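Local coordinates for putative mandelate racemase (Salmonella typhimurium, PDB 2O56), which is of undetermined function but binds magnesium as a member of the enolase superfamily and probably acts as a hydro-lyase, at residues 245-259 against 283-295. Residues are numbered along the deposited sequence; the frame is centred on the assembly and turned at random.
Sequences YYEEPVMPLNPAQMK and PFLENGSLSVIQP. With MG (magnesium ion), chain I.
Pro283 and Phe284 open the contact against Pro255, where the first turns of helix 255-264 meet the last residues of helix 277-286 in the modified TIM barrel of the enolase superfamily. Pro283 CB lies 3.8 Å from Pro255 CG, rigid ring against rigid ring. The flat ring of Phe284 offers a face to Pro255 CB, offset toward the rim in a CH-pi contact, and an edge to Met258 CB, while Pro252 CB touches CZ.

Asn287, in the turn leading out of helix 277-286, gives a weak hydrogen bond from ND2 to Pro255 O (2.9 Å). Its OD1 accepts from Ser289 N, making an Asx turn, and from Ser289 OG; bonds at both ends hold the amide in one rotation. Bends at chi2 (44°) and chi4 (-48°) turn the long Lys259 chain over this turn, and NZ donates to Asn287 O, in the carbonyl plane, at 3.0 Å. Leu290 CD2 meets Met258 CG at 3.7 Å, the flexible thioether chain filling in beside the branched one.

Strands 292-293 and 246-247 lie either side of 269-271 in the parallel barrel sheet. Beta-branched Val292 covers one face of the Tyr245 ring with two methyls, CG1 in a CH-pi contact; the tyrosine hydroxyl bonds Gln321. Gln294 stands beside the metal site, where an amide can donate to a carboxylate without adding charge. Glu247 OE2 binds magnesium at 2.2 Å with Glu221 and Glu273, and OE1 pairs with Lys172; Gln294 NE2, also bonded to Gln321, donates to Glu247 OE1 at 3.0 Å from above the carboxylate plane, the N-H...O angle 158°.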
ATOM      1  N   TYR A 245     -10.692 -26.821   8.826  1.00 25.02           N
ATOM      2  CA  TYR A 245      -9.936 -25.600   9.069  1.00 24.60           C
ATOM      3  C   TYR A 245      -8.914 -25.724  10.183  1.00 25.77           C
ATOM      4  O   TYR A 245      -8.871 -26.727  10.888  1.00 27.55           O
ATOM      5  CB  TYR A 245     -10.880 -24.414   9.256  1.00 19.90           C
ATOM      6  CG  TYR A 245     -12.053 -24.604  10.210  1.00 18.58           C
ATOM      7  CD1 TYR A 245     -11.909 -24.393  11.575  1.00 25.62           C
ATOM      8  CD2 TYR A 245     -13.327 -24.932   9.728  1.00 23.48           C
ATOM      9  CE1 TYR A 245     -12.985 -24.527  12.440  1.00 26.05           C
ATOM     10  CE2 TYR A 245     -14.409 -25.064  10.594  1.00 22.34           C
ATOM     11  CZ  TYR A 245     -14.225 -24.873  11.942  1.00 22.80           C
ATOM     12  OH  TYR A 245     -15.290 -24.988  12.802  1.00 28.34           O
ATOM     13  N   TYR A 246      -8.072 -24.696  10.325  1.00 24.84           N
ATOM     14  CA  TYR A 246      -6.892 -24.737  11.172  1.00 20.76           C
ATOM     15  C   TYR A 246      -7.109 -23.642  12.217  1.00 25.52           C
ATOM     16  O   TYR A 246      -7.121 -22.477  11.859  1.00 24.07           O
ATOM     17  CB  TYR A 246      -5.688 -24.362  10.303  1.00 22.24           C
ATOM     18  CG  TYR A 246      -4.305 -24.572  10.908  1.00 26.41           C
ATOM     19  CD1 TYR A 246      -4.074 -25.558  11.865  1.00 27.73           C
ATOM     20  CD2 TYR A 246      -3.221 -23.783  10.493  1.00 28.23           C
ATOM     21  CE1 TYR A 246      -2.806 -25.756  12.396  1.00 24.30           C
ATOM     22  CE2 TYR A 246      -1.935 -23.976  11.022  1.00 22.97           C
ATOM     23  CZ  TYR A 246      -1.739 -24.959  11.970  1.00 24.16           C
ATOM     24  OH  TYR A 246      -0.491 -25.147  12.497  1.00 23.89           O
ATOM     25  N   GLU A 247      -7.293 -24.015  13.485  1.00 22.35           N
ATOM     26  CA  GLU A 247      -7.890 -23.129  14.493  1.00 22.80           C
ATOM     27  C   GLU A 247      -6.843 -22.505  15.421  1.00 23.91           C
ATOM     28  O   GLU A 247      -5.982 -23.194  15.975  1.00 22.97           O
ATOM     29  CB  GLU A 247      -8.955 -23.878  15.336  1.00 21.39           C
ATOM     30  CG  GLU A 247      -9.471 -23.059  16.495  1.00 25.78           C
ATOM     31  CD  GLU A 247     -10.632 -23.689  17.230  1.00 35.46           C
ATOM     32  OE1 GLU A 247     -11.381 -24.505  16.642  1.00 40.72           O
ATOM     33  OE2 GLU A 247     -10.798 -23.361  18.418  1.00 39.72           O
ATOM     34  N   GLU A 248      -6.926 -21.189  15.590  1.00 26.26           N
ATOM     35  CA  GLU A 248      -5.992 -20.451  16.432  1.00 21.05           C
ATOM     36  C   GLU A 248      -4.516 -20.834  16.282  1.00 20.51           C
ATOM     37  O   GLU A 248      -3.861 -21.148  17.280  1.00 25.37           O
ATOM     38  CB  GLU A 248      -6.406 -20.596  17.908  1.00 31.18           C
ATOM     39  CG  GLU A 248      -7.650 -19.796  18.280  1.00 31.24           C
ATOM     40  CD  GLU A 248      -7.678 -19.426  19.740  1.00 40.80           C
ATOM     41  OE1 GLU A 248      -7.743 -20.351  20.563  1.00 37.57           O
ATOM     42  OE2 GLU A 248      -7.633 -18.216  20.067  1.00 37.43           O
ATOM     43  N   PRO A 249      -3.969 -20.783  15.049  1.00 23.22           N
ATOM     44  CA  PRO A 249      -2.558 -21.146  14.917  1.00 22.47           C
ATOM     45  C   PRO A 249      -1.653 -20.188  15.721  1.00 25.25           C
ATOM     46  O   PRO A 249      -0.565 -20.553  16.161  1.00 22.01           O
ATOM     47  CB  PRO A 249      -2.308 -20.983  13.415  1.00 23.65           C
ATOM     48  CG  PRO A 249      -3.356 -20.009  12.947  1.00 28.18           C
ATOM     49  CD  PRO A 249      -4.547 -20.340  13.762  1.00 25.40           C
ATOM     50  N   VAL A 250      -2.116 -18.966  15.945  1.00 23.50           N
ATOM     51  CA  VAL A 250      -1.279 -17.977  16.607  1.00 18.45           C
ATOM     52  C   VAL A 250      -2.249 -17.030  17.368  1.00 24.20           C
ATOM     53  O   VAL A 250      -3.428 -16.945  17.028  1.00 25.19           O
ATOM     54  CB  VAL A 250      -0.405 -17.219  15.552  1.00 23.81           C
ATOM     55  CG1 VAL A 250      -1.287 -16.382  14.579  1.00 25.09           C
ATOM     56  CG2 VAL A 250       0.604 -16.321  16.224  1.00 37.59           C
ATOM     57  N   MET A 251      -1.776 -16.377  18.424  1.00 22.97           N
ATOM     58  CA  MET A 251      -2.611 -15.423  19.169  1.00 25.20           C
ATOM     59  C   MET A 251      -2.952 -14.199  18.301  1.00 26.02           C
ATOM     60  O   MET A 251      -2.248 -13.945  17.331  1.00 26.75           O
ATOM     61  CB  MET A 251      -1.885 -15.003  20.453  1.00 26.40           C
ATOM     62  CG  MET A 251      -0.658 -14.151  20.243  1.00 28.95           C
ATOM     63  SD  MET A 251       0.200 -13.807  21.803  1.00 27.82           S
ATOM     64  CE  MET A 251       1.632 -12.911  21.203  1.00 22.75           C
ATOM     65  N   PRO A 252      -4.031 -13.441  18.650  1.00 26.69           N
ATOM     66  CA  PRO A 252      -4.506 -12.323  17.833  1.00 18.08           C
ATOM     67  C   PRO A 252      -3.886 -10.944  18.079  1.00 24.35           C
ATOM     68  O   PRO A 252      -4.282  -9.990  17.419  1.00 21.67           O
ATOM     69  CB  PRO A 252      -6.010 -12.259  18.181  1.00 19.73           C
ATOM     70  CG  PRO A 252      -6.110 -12.782  19.547  1.00 25.18           C
ATOM     71  CD  PRO A 252      -4.918 -13.664  19.816  1.00 21.67           C
ATOM     72  N   LEU A 253      -2.936 -10.834  19.006  1.00 24.15           N
ATOM     73  CA  LEU A 253      -2.452  -9.524  19.481  1.00 24.41           C
ATOM     74  C   LEU A 253      -1.836  -8.638  18.393  1.00 27.67           C
ATOM     75  O   LEU A 253      -1.993  -7.402  18.413  1.00 26.95           O
ATOM     76  CB  LEU A 253      -1.470  -9.725  20.639  1.00 24.00           C
ATOM     77  CG  LEU A 253      -2.018 -10.355  21.926  1.00 22.49           C
ATOM     78  CD1 LEU A 253      -0.959 -10.303  23.024  1.00 25.12           C
ATOM     79  CD2 LEU A 253      -3.296  -9.691  22.379  1.00 24.13           C
ATOM     80  N   ASN A 254      -1.131  -9.264  17.448  1.00 27.75           N
ATOM     81  CA  ASN A 254      -0.697  -8.602  16.192  1.00 25.41           C
ATOM     82  C   ASN A 254      -1.344  -9.370  15.023  1.00 21.88           C
ATOM     83  O   ASN A 254      -0.900 -10.473  14.677  1.00 24.63           O
ATOM     84  CB  ASN A 254       0.851  -8.652  16.105  1.00 25.83           C
ATOM     85  CG  ASN A 254       1.422  -8.063  14.806  1.00 32.05           C
ATOM     86  OD1 ASN A 254       0.692  -7.578  13.934  1.00 28.40           O
ATOM     87  ND2 ASN A 254       2.759  -8.108  14.679  1.00 26.90           N
ATOM     88  N   PRO A 255      -2.430  -8.819  14.448  1.00 22.44           N
ATOM     89  CA  PRO A 255      -3.159  -9.473  13.363  1.00 24.82           C
ATOM     90  C   PRO A 255      -2.334  -9.857  12.139  1.00 23.60           C
ATOM     91  O   PRO A 255      -2.782 -10.700  11.359  1.00 25.29           O
ATOM     92  CB  PRO A 255      -4.203  -8.429  12.971  1.00 18.56           C
ATOM     93  CG  PRO A 255      -4.468  -7.733  14.269  1.00 20.76           C
ATOM     94  CD  PRO A 255      -3.090  -7.562  14.849  1.00 18.95           C
ATOM     95  N   ALA A 256      -1.151  -9.258  11.978  1.00 23.30           N
ATOM     96  CA  ALA A 256      -0.290  -9.526  10.818  1.00 22.20           C
ATOM     97  C   ALA A 256       0.290 -10.924  10.871  1.00 24.36           C
ATOM     98  O   ALA A 256       0.597 -11.502   9.827  1.00 26.40           O
ATOM     99  CB  ALA A 256       0.827  -8.482  10.693  1.00 23.23           C
ATOM    100  N   GLN A 257       0.429 -11.462  12.087  1.00 20.77           N
ATOM    101  CA  GLN A 257       0.952 -12.810  12.283  1.00 26.36           C
ATOM    102  C   GLN A 257      -0.039 -13.852  11.757  1.00 22.35           C
ATOM    103  O   GLN A 257       0.357 -14.805  11.090  1.00 25.06           O
ATOM    104  CB  GLN A 257       1.282 -13.081  13.759  1.00 20.19           C
ATOM    105  CG  GLN A 257       2.210 -12.068  14.422  1.00 23.94           C
ATOM    106  CD  GLN A 257       3.414 -11.689  13.594  1.00 26.77           C
ATOM    107  OE1 GLN A 257       3.721 -10.509  13.430  1.00 26.17           O
ATOM    108  NE2 GLN A 257       4.113 -12.680  13.081  1.00 21.57           N
ATOM    109  N   MET A 258      -1.327 -13.659  12.046  1.00 23.14           N
ATOM    110  CA  MET A 258      -2.386 -14.486  11.432  1.00 27.27           C
ATOM    111  C   MET A 258      -2.347 -14.471   9.902  1.00 25.32           C
ATOM    112  O   MET A 258      -2.515 -15.512   9.244  1.00 18.84           O
ATOM    113  CB  MET A 258      -3.773 -14.056  11.932  1.00 24.28           C
ATOM    114  CG  MET A 258      -4.888 -15.107  11.715  1.00 22.72           C
ATOM    115  SD  MET A 258      -4.851 -16.495  12.878  1.00 25.35           S
ATOM    116  CE  MET A 258      -5.197 -15.658  14.426  1.00 21.70           C
ATOM    117  N   LYS A 259      -2.167 -13.276   9.340  1.00 18.32           N
ATOM    118  CA  LYS A 259      -1.977 -13.117   7.900  1.00 20.08           C
ATOM    119  C   LYS A 259      -0.749 -13.875   7.387  1.00 27.08           C
ATOM    120  O   LYS A 259      -0.814 -14.523   6.334  1.00 25.36           O
ATOM    121  CB  LYS A 259      -1.930 -11.638   7.529  1.00 21.85           C
ATOM    122  CG  LYS A 259      -1.962 -11.306   6.035  1.00 23.13           C
ATOM    123  CD  LYS A 259      -2.976 -12.094   5.253  1.00 44.13           C
ATOM    124  CE  LYS A 259      -2.914 -11.737   3.767  1.00 51.86           C
ATOM    125  NZ  LYS A 259      -2.900 -10.266   3.533  1.00 48.45           N
ATOM    126  N   PRO A 283      -9.564  -5.951  11.889  1.00 19.16           N
ATOM    127  CA  PRO A 283      -8.284  -6.142  11.176  1.00 23.04           C
ATOM    128  C   PRO A 283      -8.120  -7.495  10.510  1.00 23.30           C
ATOM    129  O   PRO A 283      -7.450  -7.598   9.477  1.00 27.89           O
ATOM    130  CB  PRO A 283      -7.246  -6.036  12.286  1.00 18.96           C
ATOM    131  CG  PRO A 283      -7.994  -6.381  13.524  1.00 20.63           C
ATOM    132  CD  PRO A 283      -9.331  -5.781  13.337  1.00 19.56           C
ATOM    133  N   PHE A 284      -8.717  -8.525  11.092  1.00 22.67           N
ATOM    134  CA  PHE A 284      -8.726  -9.870  10.472  1.00 21.50           C
ATOM    135  C   PHE A 284      -9.618  -9.959   9.241  1.00 28.24           C
ATOM    136  O   PHE A 284      -9.416 -10.803   8.345  1.00 24.19           O
ATOM    137  CB  PHE A 284      -9.159 -10.894  11.519  1.00 22.05           C
ATOM    138  CG  PHE A 284      -8.236 -10.955  12.677  1.00 22.97           C
ATOM    139  CD1 PHE A 284      -7.057 -11.694  12.594  1.00 18.45           C
ATOM    140  CD2 PHE A 284      -8.492 -10.220  13.823  1.00 20.12           C
ATOM    141  CE1 PHE A 284      -6.151 -11.730  13.656  1.00 22.80           C
ATOM    142  CE2 PHE A 284      -7.587 -10.236  14.892  1.00 20.73           C
ATOM    143  CZ  PHE A 284      -6.417 -11.010  14.805  1.00 19.47           C
ATOM    144  N   LEU A 285     -10.628  -9.105   9.200  1.00 23.28           N
ATOM    145  CA  LEU A 285     -11.500  -9.052   8.023  1.00 27.67           C
ATOM    146  C   LEU A 285     -10.793  -8.285   6.921  1.00 27.73           C
ATOM    147  O   LEU A 285     -10.784  -8.713   5.772  1.00 26.44           O
ATOM    148  CB  LEU A 285     -12.844  -8.402   8.358  1.00 25.12           C
ATOM    149  CG  LEU A 285     -13.681  -9.108   9.425  1.00 24.49           C
ATOM    150  CD1 LEU A 285     -14.899  -8.262   9.714  1.00 22.58           C
ATOM    151  CD2 LEU A 285     -14.106 -10.450   8.958  1.00 29.25           C
ATOM    152  N   GLU A 286     -10.179  -7.168   7.292  1.00 23.73           N
ATOM    153  CA  GLU A 286      -9.456  -6.335   6.339  1.00 25.36           C
ATOM    154  C   GLU A 286      -8.196  -6.981   5.786  1.00 30.18           C
ATOM    155  O   GLU A 286      -7.857  -6.760   4.636  1.00 25.70           O
ATOM    156  CB  GLU A 286      -9.166  -4.955   6.939  1.00 30.31           C
ATOM    157  CG  GLU A 286     -10.443  -4.118   7.069  1.00 33.29           C
ATOM    158  CD  GLU A 286     -10.191  -2.717   7.585  1.00 45.77           C
ATOM    159  OE1 GLU A 286      -9.031  -2.253   7.565  1.00 53.18           O
ATOM    160  OE2 GLU A 286     -11.163  -2.078   8.026  1.00 40.93           O
ATOM    161  N   ASN A 287      -7.520  -7.795   6.588  1.00 23.03           N
ATOM    162  CA  ASN A 287      -6.281  -8.405   6.140  1.00 22.39           C
ATOM    163  C   ASN A 287      -6.473  -9.776   5.476  1.00 24.72           C
ATOM    164  O   ASN A 287      -5.526 -10.354   4.965  1.00 25.61           O
ATOM    165  CB  ASN A 287      -5.173  -8.379   7.229  1.00 24.21           C
ATOM    166  CG  ASN A 287      -5.298  -9.492   8.299  1.00 25.90           C
ATOM    167  OD1 ASN A 287      -6.183 -10.330   8.266  1.00 21.38           O
ATOM    168  ND2 ASN A 287      -4.372  -9.482   9.255  1.00 16.39           N
ATOM    169  N   GLY A 288      -7.702 -10.279   5.490  1.00 22.28           N
ATOM    170  CA  GLY A 288      -8.049 -11.522   4.764  1.00 22.02           C
ATOM    171  C   GLY A 288      -7.468 -12.787   5.362  1.00 23.72           C
ATOM    172  O   GLY A 288      -7.404 -13.827   4.688  1.00 25.00           O
ATOM    173  N   SER A 289      -7.081 -12.742   6.637  1.00 22.45           N
ATOM    174  CA  SER A 289      -6.404 -13.922   7.254  1.00 24.77           C
ATOM    175  C   SER A 289      -7.324 -15.080   7.651  1.00 25.30           C
ATOM    176  O   SER A 289      -6.930 -16.253   7.583  1.00 24.52           O
ATOM    177  CB  SER A 289      -5.560 -13.508   8.462  1.00 25.57           C
ATOM    178  OG  SER A 289      -6.332 -12.798   9.422  1.00 23.96           O
ATOM    179  N   LEU A 290      -8.545 -14.760   8.078  1.00 22.96           N
ATOM    180  CA  LEU A 290      -9.460 -15.775   8.627  1.00 21.62           C
ATOM    181  C   LEU A 290     -10.457 -16.187   7.567  1.00 25.66           C
ATOM    182  O   LEU A 290     -10.907 -15.352   6.802  1.00 21.23           O
ATOM    183  CB  LEU A 290     -10.186 -15.243   9.882  1.00 29.46           C
ATOM    184  CG  LEU A 290      -9.288 -14.864  11.077  1.00 24.01           C
ATOM    185  CD1 LEU A 290     -10.138 -14.471  12.260  1.00 16.45           C
ATOM    186  CD2 LEU A 290      -8.397 -16.070  11.414  1.00 18.52           C
ATOM    187  N   SER A 291     -10.784 -17.478   7.506  1.00 25.87           N
ATOM    188  CA  SER A 291     -11.874 -17.959   6.671  1.00 21.67           C
ATOM    189  C   SER A 291     -13.110 -18.241   7.511  1.00 21.01           C
ATOM    190  O   SER A 291     -14.236 -18.096   7.041  1.00 21.20           O
ATOM    191  CB  SER A 291     -11.469 -19.268   5.952  1.00 24.05           C
ATOM    192  OG  SER A 291     -10.457 -19.027   4.990  1.00 27.15           O
ATOM    193  N   VAL A 292     -12.884 -18.696   8.740  1.00 22.08           N
ATOM    194  CA  VAL A 292     -13.965 -19.050   9.672  1.00 22.47           C
ATOM    195  C   VAL A 292     -13.754 -18.248  10.954  1.00 23.59           C
ATOM    196  O   VAL A 292     -12.649 -18.225  11.478  1.00 26.03           O
ATOM    197  CB  VAL A 292     -13.953 -20.572  10.005  1.00 18.41           C
ATOM    198  CG1 VAL A 292     -14.964 -20.933  11.146  1.00 22.07           C
ATOM    199  CG2 VAL A 292     -14.252 -21.390   8.756  1.00 20.93           C
ATOM    200  N   ILE A 293     -14.807 -17.583  11.439  1.00 24.99           N
ATOM    201  CA  ILE A 293     -14.717 -16.846  12.697  1.00 23.38           C
ATOM    202  C   ILE A 293     -15.451 -17.568  13.828  1.00 26.62           C
ATOM    203  O   ILE A 293     -16.474 -18.229  13.604  1.00 22.62           O
ATOM    204  CB  ILE A 293     -15.155 -15.366  12.553  1.00 20.16           C
ATOM    205  CG1 ILE A 293     -16.629 -15.271  12.173  1.00 23.46           C
ATOM    206  CG2 ILE A 293     -14.249 -14.627  11.516  1.00 18.25           C
ATOM    207  CD1 ILE A 293     -17.246 -13.936  12.567  1.00 21.28           C
ATOM    208  N   GLN A 294     -14.903 -17.463  15.037  1.00 20.50           N
ATOM    209  CA  GLN A 294     -15.370 -18.265  16.157  1.00 22.60           C
ATOM    210  C   GLN A 294     -15.638 -17.455  17.416  1.00 23.33           C
ATOM    211  O   GLN A 294     -15.105 -17.797  18.479  1.00 26.64           O
ATOM    212  CB  GLN A 294     -14.371 -19.378  16.482  1.00 18.17           C
ATOM    213  CG  GLN A 294     -13.949 -20.188  15.263  1.00 23.71           C
ATOM    214  CD  GLN A 294     -12.837 -21.152  15.579  1.00 26.41           C
ATOM    215  OE1 GLN A 294     -11.774 -20.754  16.010  1.00 27.10           O
ATOM    216  NE2 GLN A 294     -13.086 -22.431  15.379  1.00 26.95           N
ATOM    217  N   PRO A 295     -16.482 -16.401  17.317  1.00 23.40           N
ATOM    218  CA  PRO A 295     -16.753 -15.666  18.534  1.00 20.52           C
ATOM    219  C   PRO A 295     -17.508 -16.553  19.507  1.00 28.89           C
ATOM    220  O   PRO A 295     -18.334 -17.372  19.099  1.00 24.34           O
ATOM    221  CB  PRO A 295     -17.627 -14.481  18.068  1.00 20.38           C
ATOM    222  CG  PRO A 295     -18.242 -14.944  16.759  1.00 23.12           C
ATOM    223  CD  PRO A 295     -17.236 -15.883  16.155  1.00 23.05           C
TER
HETATM  224 MG    MG I2001     -10.434 -23.464  20.588  1.00 38.11          MG
HETATM  225  O   HOH W   1     -12.258 -24.335  21.507  1.00 49.56           O
HETATM  226  O   HOH W   2      -8.190 -22.623  20.354  1.00 40.13           O